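Local coordinates for protein type I site-specific restriction-modification system, R (Restriction) subunit (Vibrio vulnificus, PDB 3H1T) that probably acts as the ATP-dependent DNA-translocating and DNA-cleaving subunit of a type I restriction enzyme, here a fragment with a nuclease-like and two helicase-like domains, at residues M22-E26 / A27-R31; V61-G65 / S66-R70; A107-Y110 / A111-G115; D453-R456 / R457-N461; G482-G485 / K486-S490. All blocks are in the same frame, centred on the assembly; numbering follows the deposited sequence.

Contact 1: residues M22-E26 / A27-R31; sequences MALNE and ADTCR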
loop_
_atom_site.group_PDB
_atom_site.type_symbol
_atom_site.label_atom_id
_atom_site.label_comp_id
_atom_site.label_asym_id
_atom_site.label_seq_id
_atom_site.Cartn_x
_atom_site.Cartn_y
_atom_site.Cartn_z
HETATM N N MSE A 22 30.296 32.573 -18.044
HETATM C CA MSE A 22 29.533 32.738 -19.275
HETATM C C MSE A 22 28.622 31.507 -19.220
HETATM O O MSE A 22 27.552 31.446 -19.838
HETATM C CB MSE A 22 30.464 32.673 -20.507
HETATM C CG MSE A 22 30.922 34.016 -21.089
HETATM SE SE MSE A 22 29.505 35.331 -21.466
HETATM C CE MSE A 22 29.632 36.220 -19.751
ATOM N N ALA A 23 29.087 30.539 -18.434
ATOM C CA ALA A 23 28.425 29.265 -18.219
ATOM C C ALA A 23 27.003 29.438 -17.708
ATOM O O ALA A 23 26.733 30.298 -16.856
ATOM C CB ALA A 23 29.234 28.439 -17.244
ATOM N N LEU A 24 26.095 28.632 -18.255
ATOM C CA LEU A 24 24.696 28.687 -17.875
ATOM C C LEU A 24 24.299 27.763 -16.740
ATOM O O LEU A 24 24.761 26.614 -16.634
ATOM C CB LEU A 24 23.797 28.388 -19.077
ATOM C CG LEU A 24 23.749 29.318 -20.298
ATOM C CD1 LEU A 24 22.745 28.726 -21.267
ATOM C CD2 LEU A 24 23.348 30.747 -19.914
ATOM N N ASN A 25 23.428 28.319 -15.901
ATOM C CA ASN A 25 22.805 27.703 -14.728
ATOM C C ASN A 25 22.149 26.409 -15.183
ATOM O O ASN A 25 21.955 26.205 -16.385
ATOM C CB ASN A 25 21.700 28.651 -14.217
ATOM C CG ASN A 25 21.869 29.027 -12.784
ATOM O OD1 ASN A 25 22.978 29.338 -12.358
ATOM N ND2 ASN A 25 20.772 29.020 -12.022
ATOM N N GLU A 26 21.797 25.528 -14.252
ATOM C CA GLU A 26 21.109 24.317 -14.668
ATOM C C GLU A 26 19.774 24.848 -15.159
ATOM O O GLU A 26 19.243 24.429 -16.178
ATOM C CB GLU A 26 20.860 23.361 -13.495
ATOM C CG GLU A 26 19.834 22.271 -13.849
ATOM C CD GLU A 26 19.901 21.065 -12.944
ATOM O OE1 GLU A 26 21.019 20.767 -12.470
ATOM O OE2 GLU A 26 18.856 20.402 -12.727
ATOM N N ALA A 27 19.240 25.796 -14.403
ATOM C CA ALA A 27 17.963 26.413 -14.710
ATOM C C ALA A 27 18.048 27.187 -16.006
ATOM O O ALA A 27 17.134 27.134 -16.822
ATOM C CB ALA A 27 17.564 27.332 -13.587
ATOM N N ASP A 28 19.161 27.886 -16.214
ATOM C CA ASP A 28 19.325 28.662 -17.433
ATOM C C ASP A 28 19.418 27.764 -18.663
ATOM O O ASP A 28 18.839 28.081 -19.705
ATOM C CB ASP A 28 20.556 29.582 -17.330
ATOM C CG ASP A 28 20.308 30.813 -16.445
ATOM O OD1 ASP A 28 19.123 31.163 -16.193
ATOM O OD2 ASP A 28 21.301 31.449 -16.020
ATOM N N THR A 29 20.102 26.627 -18.549
ATOM C CA THR A 29 20.207 25.757 -19.720
ATOM C C THR A 29 18.917 25.016 -20.035
ATOM O O THR A 29 18.705 24.583 -21.163
ATOM C CB THR A 29 21.351 24.717 -19.613
ATOM O OG1 THR A 29 20.830 23.481 -19.127
ATOM C CG2 THR A 29 22.446 25.199 -18.703
ATOM N N CYS A 30 18.050 24.858 -19.046
ATOM C CA CYS A 30 16.776 24.201 -19.299
ATOM C C CYS A 30 15.904 25.190 -20.063
ATOM O O CYS A 30 15.140 24.813 -20.954
ATOM C CB CYS A 30 16.073 23.818 -17.990
ATOM S SG CYS A 30 16.868 22.511 -17.029
ATOM N N ARG A 31 16.015 26.462 -19.705
ATOM C CA ARG A 31 15.216 27.498 -20.350
ATOM C C ARG A 31 15.714 27.733 -21.772
ATOM O O ARG A 31 14.926 27.788 -22.722
ATOM C CB ARG A 31 15.287 28.799 -19.526
ATOM C CG ARG A 31 14.587 29.987 -20.143
ATOM C CD ARG A 31 14.623 31.175 -19.191
ATOM N NE ARG A 31 15.992 31.500 -18.804
ATOM C CZ ARG A 31 16.846 32.172 -19.571
ATOM N NH1 ARG A 31 16.458 32.602 -20.768
ATOM N NH2 ARG A 31 18.095 32.383 -19.157
#

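Contact 2: residues V61-G65 / S66-R70; sequences VQFKG and SKVQR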
loop_
_atom_site.group_PDB
_atom_site.type_symbol
_atom_site.label_atom_id
_atom_site.label_comp_id
_atom_site.label_asym_id
_atom_site.label_seq_id
_atom_site.Cartn_x
_atom_site.Cartn_y
_atom_site.Cartn_z
ATOM N N VAL A 61 9.117 10.843 6.712
ATOM C CA VAL A 61 8.990 11.386 8.052
ATOM C C VAL A 61 10.295 11.032 8.749
ATOM O O VAL A 61 10.629 9.855 8.908
ATOM C CB VAL A 61 7.820 10.751 8.830
ATOM C CG1 VAL A 61 7.991 11.032 10.328
ATOM C CG2 VAL A 61 6.493 11.318 8.350
ATOM N N GLN A 62 11.039 12.055 9.146
ATOM C CA GLN A 62 12.326 11.869 9.804
ATOM C C GLN A 62 12.339 12.443 11.206
ATOM O O GLN A 62 11.355 13.026 11.669
ATOM C CB GLN A 62 13.431 12.565 9.012
ATOM C CG GLN A 62 14.046 11.767 7.884
ATOM C CD GLN A 62 14.731 12.669 6.877
ATOM O OE1 GLN A 62 15.095 13.807 7.189
ATOM N NE2 GLN A 62 14.912 12.168 5.662
ATOM N N PHE A 63 13.477 12.284 11.878
ATOM C CA PHE A 63 13.658 12.808 13.225
ATOM C C PHE A 63 14.991 13.536 13.313
ATOM O O PHE A 63 15.961 13.192 12.637
ATOM C CB PHE A 63 13.596 11.687 14.269
ATOM C CG PHE A 63 12.269 10.972 14.315
ATOM C CD1 PHE A 63 11.978 9.958 13.403
ATOM C CD2 PHE A 63 11.304 11.310 15.265
ATOM C CE1 PHE A 63 10.755 9.284 13.433
ATOM C CE2 PHE A 63 10.069 10.639 15.301
ATOM C CZ PHE A 63 9.801 9.623 14.382
ATOM N N LYS A 64 15.031 14.567 14.140
ATOM C CA LYS A 64 16.251 15.350 14.317
ATOM C C LYS A 64 16.235 15.787 15.765
ATOM O O LYS A 64 15.334 16.530 16.179
ATOM C CB LYS A 64 16.241 16.601 13.437
ATOM C CG LYS A 64 16.147 16.387 11.928
ATOM C CD LYS A 64 17.435 15.853 11.310
ATOM C CE LYS A 64 17.430 16.076 9.797
ATOM N NZ LYS A 64 16.067 15.854 9.227
ATOM N N GLY A 65 17.233 15.363 16.533
ATOM C CA GLY A 65 17.248 15.714 17.939
ATOM C C GLY A 65 16.017 15.046 18.526
ATOM O O GLY A 65 15.711 13.886 18.230
ATOM N N SER A 66 15.277 15.771 19.342
ATOM C CA SER A 66 14.070 15.229 19.939
ATOM C C SER A 66 12.863 15.622 19.089
ATOM O O SER A 66 11.724 15.345 19.463
ATOM C CB SER A 66 13.945 15.782 21.367
ATOM O OG SER A 66 14.578 17.052 21.455
ATOM N N LYS A 67 13.107 16.224 17.925
ATOM C CA LYS A 67 12.017 16.712 17.071
ATOM C C LYS A 67 11.823 16.049 15.699
ATOM O O LYS A 67 12.785 15.588 15.081
ATOM C CB LYS A 67 12.199 18.219 16.952
ATOM C CG LYS A 67 12.475 18.804 18.355
ATOM C CD LYS A 67 13.298 20.092 18.346
ATOM C CE LYS A 67 14.771 19.871 17.984
ATOM N NZ LYS A 67 15.606 19.232 19.052
ATOM N N VAL A 68 10.576 16.003 15.227
ATOM C CA VAL A 68 10.249 15.346 13.949
ATOM C C VAL A 68 9.929 16.249 12.758
ATOM O O VAL A 68 9.434 17.359 12.932
ATOM C CB VAL A 68 9.023 14.375 14.126
ATOM C CG1 VAL A 68 8.962 13.866 15.564
ATOM C CG2 VAL A 68 7.725 15.063 13.729
ATOM N N GLN A 69 10.198 15.740 11.552
ATOM C CA GLN A 69 9.942 16.466 10.298
ATOM C C GLN A 69 10.036 15.553 9.072
ATOM O O GLN A 69 10.440 14.399 9.171
ATOM C CB GLN A 69 10.956 17.612 10.131
ATOM C CG GLN A 69 12.401 17.151 10.242
ATOM C CD GLN A 69 13.406 18.252 9.978
ATOM O OE1 GLN A 69 13.617 18.658 8.834
ATOM N NE2 GLN A 69 14.029 18.749 11.038
ATOM N N ARG A 70 9.639 16.076 7.919
ATOM C CA ARG A 70 9.728 15.343 6.665
ATOM C C ARG A 70 10.991 15.897 6.008
ATOM O O ARG A 70 11.277 17.080 6.135
ATOM C CB ARG A 70 8.517 15.657 5.763
ATOM C CG ARG A 70 7.152 15.543 6.411
ATOM C CD ARG A 70 6.048 15.648 5.376
ATOM N NE ARG A 70 5.688 14.341 4.834
ATOM C CZ ARG A 70 4.604 13.660 5.186
ATOM N NH1 ARG A 70 3.766 14.160 6.079
ATOM N NH2 ARG A 70 4.361 12.479 4.645
#

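Contact 3: residues A107-Y110 / A111-G115; sequences AKDY and AEILG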
loop_
_atom_site.group_PDB
_atom_site.type_symbol
_atom_site.label_atom_id
_atom_site.label_comp_id
_atom_site.label_asym_id
_atom_site.label_seq_id
_atom_site.Cartn_x
_atom_site.Cartn_y
_atom_site.Cartn_z
ATOM N N ALA A 107 18.810 9.460 -13.832
ATOM C CA ALA A 107 17.624 9.443 -14.676
ATOM C C ALA A 107 17.066 8.030 -14.763
ATOM O O ALA A 107 15.856 7.835 -14.775
ATOM C CB ALA A 107 17.956 9.962 -16.067
ATOM N N LYS A 108 17.956 7.045 -14.834
ATOM C CA LYS A 108 17.546 5.644 -14.896
ATOM C C LYS A 108 16.834 5.260 -13.593
ATOM O O LYS A 108 15.871 4.503 -13.592
ATOM C CB LYS A 108 18.767 4.732 -15.101
ATOM C CG LYS A 108 19.293 4.710 -16.531
ATOM C CD LYS A 108 20.542 3.852 -16.702
ATOM C CE LYS A 108 20.392 2.462 -16.099
ATOM N NZ LYS A 108 21.259 1.456 -16.776
ATOM N N ASP A 109 17.317 5.807 -12.481
ATOM C CA ASP A 109 16.736 5.527 -11.176
ATOM C C ASP A 109 15.306 6.053 -11.062
ATOM O O ASP A 109 14.480 5.432 -10.405
ATOM C CB ASP A 109 17.602 6.132 -10.064
ATOM C CG ASP A 109 17.511 5.351 -8.760
ATOM O OD1 ASP A 109 18.041 4.225 -8.689
ATOM O OD2 ASP A 109 16.908 5.872 -7.797
ATOM N N TYR A 110 15.015 7.190 -11.690
ATOM C CA TYR A 110 13.674 7.772 -11.646
ATOM C C TYR A 110 12.746 6.999 -12.569
ATOM O O TYR A 110 11.545 6.874 -12.314
ATOM C CB TYR A 110 13.686 9.238 -12.094
ATOM C CG TYR A 110 14.228 10.235 -11.098
ATOM C CD1 TYR A 110 13.683 10.349 -9.820
ATOM C CD2 TYR A 110 15.262 11.096 -11.450
ATOM C CE1 TYR A 110 14.159 11.302 -8.906
ATOM C CE2 TYR A 110 15.746 12.052 -10.553
ATOM C CZ TYR A 110 15.189 12.148 -9.281
ATOM O OH TYR A 110 15.686 13.075 -8.391
ATOM N N ALA A 111 13.318 6.509 -13.659
ATOM C CA ALA A 111 12.576 5.741 -14.640
ATOM C C ALA A 111 12.108 4.472 -13.965
ATOM O O ALA A 111 10.940 4.106 -14.029
ATOM C CB ALA A 111 13.469 5.407 -15.813
ATOM N N GLU A 112 13.045 3.806 -13.302
ATOM C CA GLU A 112 12.754 2.570 -12.591
ATOM C C GLU A 112 11.720 2.815 -11.476
ATOM O O GLU A 112 10.802 2.017 -11.300
ATOM C CB GLU A 112 14.059 1.980 -12.038
ATOM C CG GLU A 112 14.923 1.329 -13.127
ATOM C CD GLU A 112 16.426 1.374 -12.851
ATOM O OE1 GLU A 112 16.817 1.554 -11.681
ATOM O OE2 GLU A 112 17.220 1.219 -13.806
ATOM N N ILE A 113 11.834 3.915 -10.738
ATOM C CA ILE A 113 10.873 4.199 -9.676
ATOM C C ILE A 113 9.470 4.557 -10.192
ATOM O O ILE A 113 8.474 4.181 -9.594
ATOM C CB ILE A 113 11.361 5.368 -8.785
ATOM C CG1 ILE A 113 12.493 4.903 -7.874
ATOM C CG2 ILE A 113 10.217 5.903 -7.929
ATOM C CD1 ILE A 113 13.205 6.055 -7.169
ATOM N N LEU A 114 9.409 5.292 -11.297
ATOM C CA LEU A 114 8.146 5.715 -11.888
ATOM C C LEU A 114 7.594 4.706 -12.891
ATOM O O LEU A 114 6.556 4.940 -13.502
ATOM C CB LEU A 114 8.329 7.070 -12.568
ATOM C CG LEU A 114 8.771 8.263 -11.718
ATOM C CD1 LEU A 114 9.219 9.376 -12.639
ATOM C CD2 LEU A 114 7.640 8.734 -10.816
ATOM N N GLY A 115 8.289 3.594 -13.077
ATOM C CA GLY A 115 7.819 2.591 -14.014
ATOM C C GLY A 115 7.882 2.975 -15.479
ATOM O O GLY A 115 7.026 2.552 -16.267
HETATM O O HOH W 1 19.033 2.595 -10.589
#

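Contact 4: residues D453-R456 / R457-N461; sequences DEMR and RALNN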
loop_
_atom_site.group_PDB
_atom_site.type_symbol
_atom_site.label_atom_id
_atom_site.label_comp_id
_atom_site.label_asym_id
_atom_site.label_seq_id
_atom_site.Cartn_x
_atom_site.Cartn_y
_atom_site.Cartn_z
ATOM N N ASP A 453 -10.412 -9.926 27.405
ATOM C CA ASP A 453 -11.279 -9.434 28.483
ATOM C C ASP A 453 -10.526 -9.234 29.789
ATOM O O ASP A 453 -10.812 -8.313 30.538
ATOM C CB ASP A 453 -12.441 -10.401 28.733
ATOM C CG ASP A 453 -13.332 -9.966 29.907
ATOM O OD1 ASP A 453 -14.102 -8.976 29.777
ATOM O OD2 ASP A 453 -13.250 -10.624 30.968
ATOM N N GLU A 454 -9.571 -10.107 30.071
ATOM C CA GLU A 454 -8.801 -9.983 31.295
ATOM C C GLU A 454 -7.849 -8.815 31.139
ATOM O O GLU A 454 -7.603 -8.079 32.094
ATOM C CB GLU A 454 -8.047 -11.286 31.565
ATOM C CG GLU A 454 -8.924 -12.511 31.322
ATOM C CD GLU A 454 -8.494 -13.743 32.107
ATOM O OE1 GLU A 454 -7.400 -14.283 31.836
ATOM O OE2 GLU A 454 -9.261 -14.169 33.002
HETATM N N MSE A 455 -7.331 -8.637 29.924
HETATM C CA MSE A 455 -6.409 -7.537 29.622
HETATM C C MSE A 455 -7.156 -6.215 29.784
HETATM O O MSE A 455 -6.647 -5.266 30.377
HETATM C CB MSE A 455 -5.865 -7.665 28.187
HETATM C CG MSE A 455 -4.931 -6.529 27.766
HETATM SE SE MSE A 455 -3.241 -6.436 28.736
HETATM C CE MSE A 455 -2.376 -7.952 27.931
ATOM N N ARG A 456 -8.377 -6.167 29.264
ATOM C CA ARG A 456 -9.212 -4.976 29.353
ATOM C C ARG A 456 -9.488 -4.585 30.800
ATOM O O ARG A 456 -9.331 -3.424 31.164
ATOM C CB ARG A 456 -10.554 -5.187 28.639
ATOM C CG ARG A 456 -11.551 -4.051 28.880
ATOM C CD ARG A 456 -12.981 -4.419 28.478
ATOM N NE ARG A 456 -13.561 -5.446 29.337
ATOM C CZ ARG A 456 -14.058 -5.223 30.552
ATOM N NH1 ARG A 456 -14.054 -4.000 31.071
ATOM N NH2 ARG A 456 -14.556 -6.236 31.257
ATOM N N ARG A 457 -9.894 -5.560 31.615
ATOM C CA ARG A 457 -10.208 -5.313 33.020
ATOM C C ARG A 457 -8.994 -4.829 33.784
ATOM O O ARG A 457 -9.082 -3.877 34.561
ATOM C CB ARG A 457 -10.742 -6.576 33.691
ATOM C CG ARG A 457 -11.092 -6.390 35.171
ATOM C CD ARG A 457 -11.713 -7.640 35.792
ATOM N NE ARG A 457 -12.830 -8.140 34.997
ATOM C CZ ARG A 457 -12.734 -9.154 34.138
ATOM N NH1 ARG A 457 -11.573 -9.772 33.973
ATOM N NH2 ARG A 457 -13.788 -9.541 33.438
ATOM N N ALA A 458 -7.859 -5.486 33.566
ATOM C CA ALA A 458 -6.637 -5.091 34.251
ATOM C C ALA A 458 -6.267 -3.658 33.907
ATOM O O ALA A 458 -6.078 -2.819 34.779
ATOM C CB ALA A 458 -5.507 -6.017 33.870
ATOM N N LEU A 459 -6.155 -3.396 32.613
ATOM C CA LEU A 459 -5.785 -2.079 32.109
ATOM C C LEU A 459 -6.759 -1.014 32.644
ATOM O O LEU A 459 -6.353 0.103 32.978
ATOM C CB LEU A 459 -5.798 -2.124 30.573
ATOM C CG LEU A 459 -4.546 -1.995 29.673
ATOM C CD1 LEU A 459 -3.292 -2.534 30.332
ATOM C CD2 LEU A 459 -4.829 -2.731 28.368
ATOM N N ASN A 460 -8.045 -1.366 32.728
ATOM C CA ASN A 460 -9.071 -0.442 33.226
ATOM C C ASN A 460 -8.791 -0.040 34.659
ATOM O O ASN A 460 -8.760 1.143 34.984
ATOM C CB ASN A 460 -10.461 -1.077 33.161
ATOM C CG ASN A 460 -11.526 -0.233 33.865
ATOM O OD1 ASN A 460 -11.597 -0.192 35.092
ATOM N ND2 ASN A 460 -12.350 0.449 33.085
ATOM N N ASN A 461 -8.587 -1.031 35.514
ATOM C CA ASN A 461 -8.312 -0.760 36.912
ATOM C C ASN A 461 -6.985 -0.048 37.144
ATOM O O ASN A 461 -6.850 0.693 38.110
ATOM C CB ASN A 461 -8.358 -2.054 37.719
ATOM C CG ASN A 461 -9.721 -2.697 37.695
ATOM O OD1 ASN A 461 -10.718 -2.050 37.371
ATOM N ND2 ASN A 461 -9.779 -3.971 38.048
#

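Contact 5: residues G482-G485 / K486-S490; sequences GKIG and KGHLS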
loop_
_atom_site.group_PDB
_atom_site.type_symbol
_atom_site.label_atom_id
_atom_site.label_comp_id
_atom_site.label_asym_id
_atom_site.label_seq_id
_atom_site.Cartn_x
_atom_site.Cartn_y
_atom_site.Cartn_z
ATOM N N GLY A 482 -20.209 -8.668 20.124
ATOM C CA GLY A 482 -21.165 -8.236 19.113
ATOM C C GLY A 482 -21.376 -6.773 18.766
ATOM O O GLY A 482 -20.425 -6.057 18.476
ATOM N N LYS A 483 -22.636 -6.342 18.764
ATOM C CA LYS A 483 -22.999 -4.972 18.420
ATOM C C LYS A 483 -22.398 -3.927 19.340
ATOM O O LYS A 483 -22.134 -2.798 18.918
ATOM C CB LYS A 483 -24.523 -4.848 18.408
ATOM C CG LYS A 483 -25.061 -3.468 18.034
ATOM C CD LYS A 483 -26.588 -3.437 18.186
ATOM C CE LYS A 483 -27.181 -2.070 17.855
ATOM N NZ LYS A 483 -27.069 -1.775 16.399
ATOM N N ILE A 484 -22.213 -4.283 20.605
ATOM C CA ILE A 484 -21.622 -3.350 21.561
ATOM C C ILE A 484 -20.162 -3.171 21.156
ATOM O O ILE A 484 -19.623 -2.070 21.202
ATOM C CB ILE A 484 -21.670 -3.906 22.996
ATOM C CG1 ILE A 484 -23.119 -4.130 23.436
ATOM C CG2 ILE A 484 -20.994 -2.937 23.954
ATOM C CD1 ILE A 484 -23.925 -2.847 23.595
ATOM N N GLY A 485 -19.546 -4.274 20.754
ATOM C CA GLY A 485 -18.162 -4.242 20.315
ATOM C C GLY A 485 -17.986 -3.305 19.134
ATOM O O GLY A 485 -17.112 -2.446 19.138
ATOM N N LYS A 486 -18.844 -3.460 18.128
ATOM C CA LYS A 486 -18.814 -2.636 16.927
ATOM C C LYS A 486 -18.907 -1.154 17.291
ATOM O O LYS A 486 -18.260 -0.315 16.672
ATOM C CB LYS A 486 -19.987 -2.976 15.996
ATOM C CG LYS A 486 -20.148 -4.451 15.641
ATOM C CD LYS A 486 -18.967 -4.983 14.829
ATOM C CE LYS A 486 -19.420 -5.992 13.758
ATOM N NZ LYS A 486 -20.266 -7.108 14.288
ATOM N N GLY A 487 -19.721 -0.840 18.297
ATOM C CA GLY A 487 -19.875 0.540 18.707
ATOM C C GLY A 487 -18.563 1.145 19.156
ATOM O O GLY A 487 -18.210 2.257 18.747
ATOM N N HIS A 488 -17.845 0.408 20.002
ATOM C CA HIS A 488 -16.558 0.849 20.528
ATOM C C HIS A 488 -15.523 1.037 19.424
ATOM O O HIS A 488 -14.771 2.011 19.404
ATOM C CB HIS A 488 -16.033 -0.175 21.531
ATOM C CG HIS A 488 -16.831 -0.241 22.792
ATOM N ND1 HIS A 488 -17.153 0.882 23.526
ATOM C CD2 HIS A 488 -17.335 -1.294 23.475
ATOM C CE1 HIS A 488 -17.819 0.521 24.609
ATOM N NE2 HIS A 488 -17.943 -0.794 24.603
ATOM N N LEU A 489 -15.493 0.072 18.515
ATOM C CA LEU A 489 -14.568 0.095 17.395
ATOM C C LEU A 489 -14.823 1.322 16.535
ATOM O O LEU A 489 -13.894 2.033 16.137
ATOM C CB LEU A 489 -14.758 -1.170 16.560
ATOM C CG LEU A 489 -14.014 -1.313 15.230
ATOM C CD1 LEU A 489 -12.507 -1.356 15.463
ATOM C CD2 LEU A 489 -14.487 -2.587 14.536
ATOM N N SER A 490 -16.097 1.561 16.249
ATOM C CA SER A 490 -16.533 2.680 15.426
ATOM C C SER A 490 -16.030 4.024 15.922
ATOM O O SER A 490 -15.505 4.823 15.154
ATOM C CB SER A 490 -18.062 2.698 15.359
ATOM O OG SER A 490 -18.526 3.719 14.496
#

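Contact 1: residues M22-E26 / A27-R31
L24 meets D28 through its CB, 3.9 Å from D28 CB, and the two side chains cross at about a right angle, with the CD2 methyl of L24 also reaching the D28 CB. N25 lies beside the same aspartate: its CB is 3.4 Å from D28 OD2, and the amide and carboxylate planes are turned 42° apart, a van der Waals approach of the N25 methylene to the acid. D28 holds its CG beside the backbone N (chi1 -76°), where R31 stretches back and offers its guanidinium edge, in plane, to OD1 in a salt bridge, although at 3.4 Å from NH2 to that oxygen the hydrogen bond is weak.

This is the first turn of helix 26-40, in the N-terminal domain, consistent with the nuclease-like domain of HsdR subunits, and N25 stands at the N-cap position. The N25 side chain makes no capping bond; in the backbone, C30 N donates to E26 O at 3.1 Å. T29, the buried residue of the group, has its OG1 within weak hydrogen-bonding reach of both K94 O and E26 O.

Further out, L24 N is bonded to E96 OE2, fixing the lead-in peptide against the loop after strand 86-93. E26 leans on P95 and D77, and C30 on Y78 of strand 75-81.

Contact 2: residues V61-G65 / S66-R70
V61 to R70 form a two-stranded antiparallel hairpin, and its backbone bonds come in two pairs. Q69 N donates to Q62 O at 3.0 Å, and the return approach of Q62 N to Q69 O is modelled too short for its length to be trusted. Nearer the turn, K64 N reaches K67 O at 2.6 Å and K67 N reaches K64 O at 2.8 Å. A type II' turn from K64 to K67 joins the strands; G65, with phi 64°, takes the corner where a glycine is commonly found.

Apolar contact occupies the face carrying V61, F63, V68 and R70. F63 and V68, a non-hydrogen-bonded pair, lie side by side and point the same way, V68 CG1 approaching F63 CE2 obliquely at 3.4 Å. V61 CG2 sits over one face of the R70 guanidinium, 4.4 Å from CZ.

Polar and amphipathic contacts fill the opposite face. The K64 chain bends at chi2 (-73°) and turns NZ back along its own strand, where it bonds Q62 OE1 at 3.0 Å in the carbonyl plane. Q69 crosses that lysine at about a right angle, bringing NE2 to 3.3 Å from K64 CG.

Beyond the hairpin, F63 makes an edge-to-face pair with W551 and a cation-pi contact with R375, while R70 bonds G59 O and bridges to E545. The aromatic and charged face is thus turned to the helicase C-terminal part, while on the lysine-glutamine face the K64 ammonium finds an acceptor within its own strand, the Q62 amide, which probably steadies both chains.

Contact 3: residues A107-Y110 / A111-G115
E112 lies over the K108 carbonyl, its CG and CD both about 3.3 Å from K108 O, and runs side by side with the K108 chain, pointing the same way. The two charged ends do not meet: K108 NZ stays 5.0 Å from E112 OE2. K108 instead makes a cation-pi contact with F130, and E112 OE2 is hydrogen-bonded to Y132 OH.

D109 comes across E112 at about a right angle, the carboxylate planes 68° apart, with D109 OD1 4.2 Å from E112 OE1. One water bridges the acids, donating to each of these oxygens at 2.7 Å. On its other oxygen D109 meets I113, whose CD1 is 3.8 Å from OD2; with CG1 beside the backbone N (chi1 -74°), that methyl is carried back along the helix. L114 folds its CB and CG against Y110 O.

These residues form the last turns of helix 104-114, the helix of the beta-alpha-beta unit between strands 86-93 and 118-122. G115, with positive phi, leaves helical geometry in a Schellman motif. A111 packs on V90 and Y110 on E92, while I113 and L114 touch F56 and Y181.

With both of its protons spent on the carboxylates, the bridging water probably eases the closeness of two like charges.

Contact 4: residues D453-R456 / R457-N461
D453, R456 and R457 form a salt-bridge network on one side of helix 449-462, in which one carboxylate holds two arginines, one on each oxygen. D453 OD2 takes R457 NH2 at 2.8 Å, on the syn side and somewhat out of the carboxylate plane; the hydrogen bond is bent, 139° at the hydrogen. R457 extends from the backbone and then bends at chi3, which swings its guanidinium back over the preceding turn, where D453 O lies over one of its faces. The carboxylate and this guanidinium are turned 71° apart.

R456 approaches the other oxygen. Its NH2 donates to D453 OD1 at 3.1 Å along a nearly straight line (165°), with the oxygen at the guanidinium edge and in its plane, but the nitrogen standing above the carboxylate plane. The two guanidinium groups are almost perpendicular. The acid between them probably offsets the charge of both and stays ionised.

The helix belongs to the helicase C-terminal domain, a RecA-like fold, and lies between helix 422-436 and the sheet edge of strands 474-476 and 502-505. R456 also touches V474, R476 and T504, and D453 touches R476, so the network borders that edge.

On the buried side, the selenomethionine M455, with CG anti to the backbone N, places CG 3.8 Å from L459 CD2, the two chains crossing at a slant; the bends beyond CG leave SE near the same methyl. L459 CB sits 3.3 Å from M455 O. L459 continues to A426 and T430 of helix 422-436 and to V474 and I502, while M455 meets T504.

Contact 5: residues G482-G485 / K486-S490
Four successive i to i+4 backbone bonds link G482-G485 to K486-L489: K486 N to G482 O (3.1 Å), G487 N to K483 O, H488 N to I484 O and L489 N to G485 O. The residues lie in the first part of helix 482-493, the connection of a beta-alpha-beta unit between parallel strands 474-476 and 502-505 in the RecA-like helicase C-terminal domain.

Three of the nine residues are glycines, so few side chains meet. The main pair is I484 and H488, one turn apart, lying side by side and pointing the same way. The CG2 branch of the isoleucine touches the imidazole at NE2, 3.8 Å away, and at CD2, 4.0 Å away. A chi1 of -69° sets the H488 ring beside its own backbone N, and chi2 of -50° turns CD2 to 3.3 Å from I484 O, obliquely to the ring plane. On the far side of the ring from this contact, ND1 is hydrogen-bonded to R491 NH1, which would hold the rotation of the imidazole.

G485 is buried, and its carbonyl is met by the CB of L489, which lies 3.7 Å from G485 O. L489 itself touches V477, L509 and V513 in neighbouring loops, while I484, K483 and K486 are exposed.

K486 bends three times along its length. Its first methylene groups stay on the backbone of the turn before, with CG 3.3 Å from G482 O.

All five contacts are local and run in series; none nests in or crosses another. Contact 2 alone closes a hairpin turn, while the others link successive turns of helix or a helix start. Contact 1 starts helix 26-40 and contact 3 lies in the last turns of helix 104-114; both belong to the N-terminal sheet domain, with nearest atoms about 9 Å apart. Between them in sequence, the hairpin of contact 2 leaves this domain and reaches the helicase C-terminal part. The seven-stranded parallel sheet that follows holds none of the five. Contacts 4 and 5 lie on helices either side of strand 474-476 in sequence, centres about 17 Å apart, across the chain's centre from contacts 1 and 3.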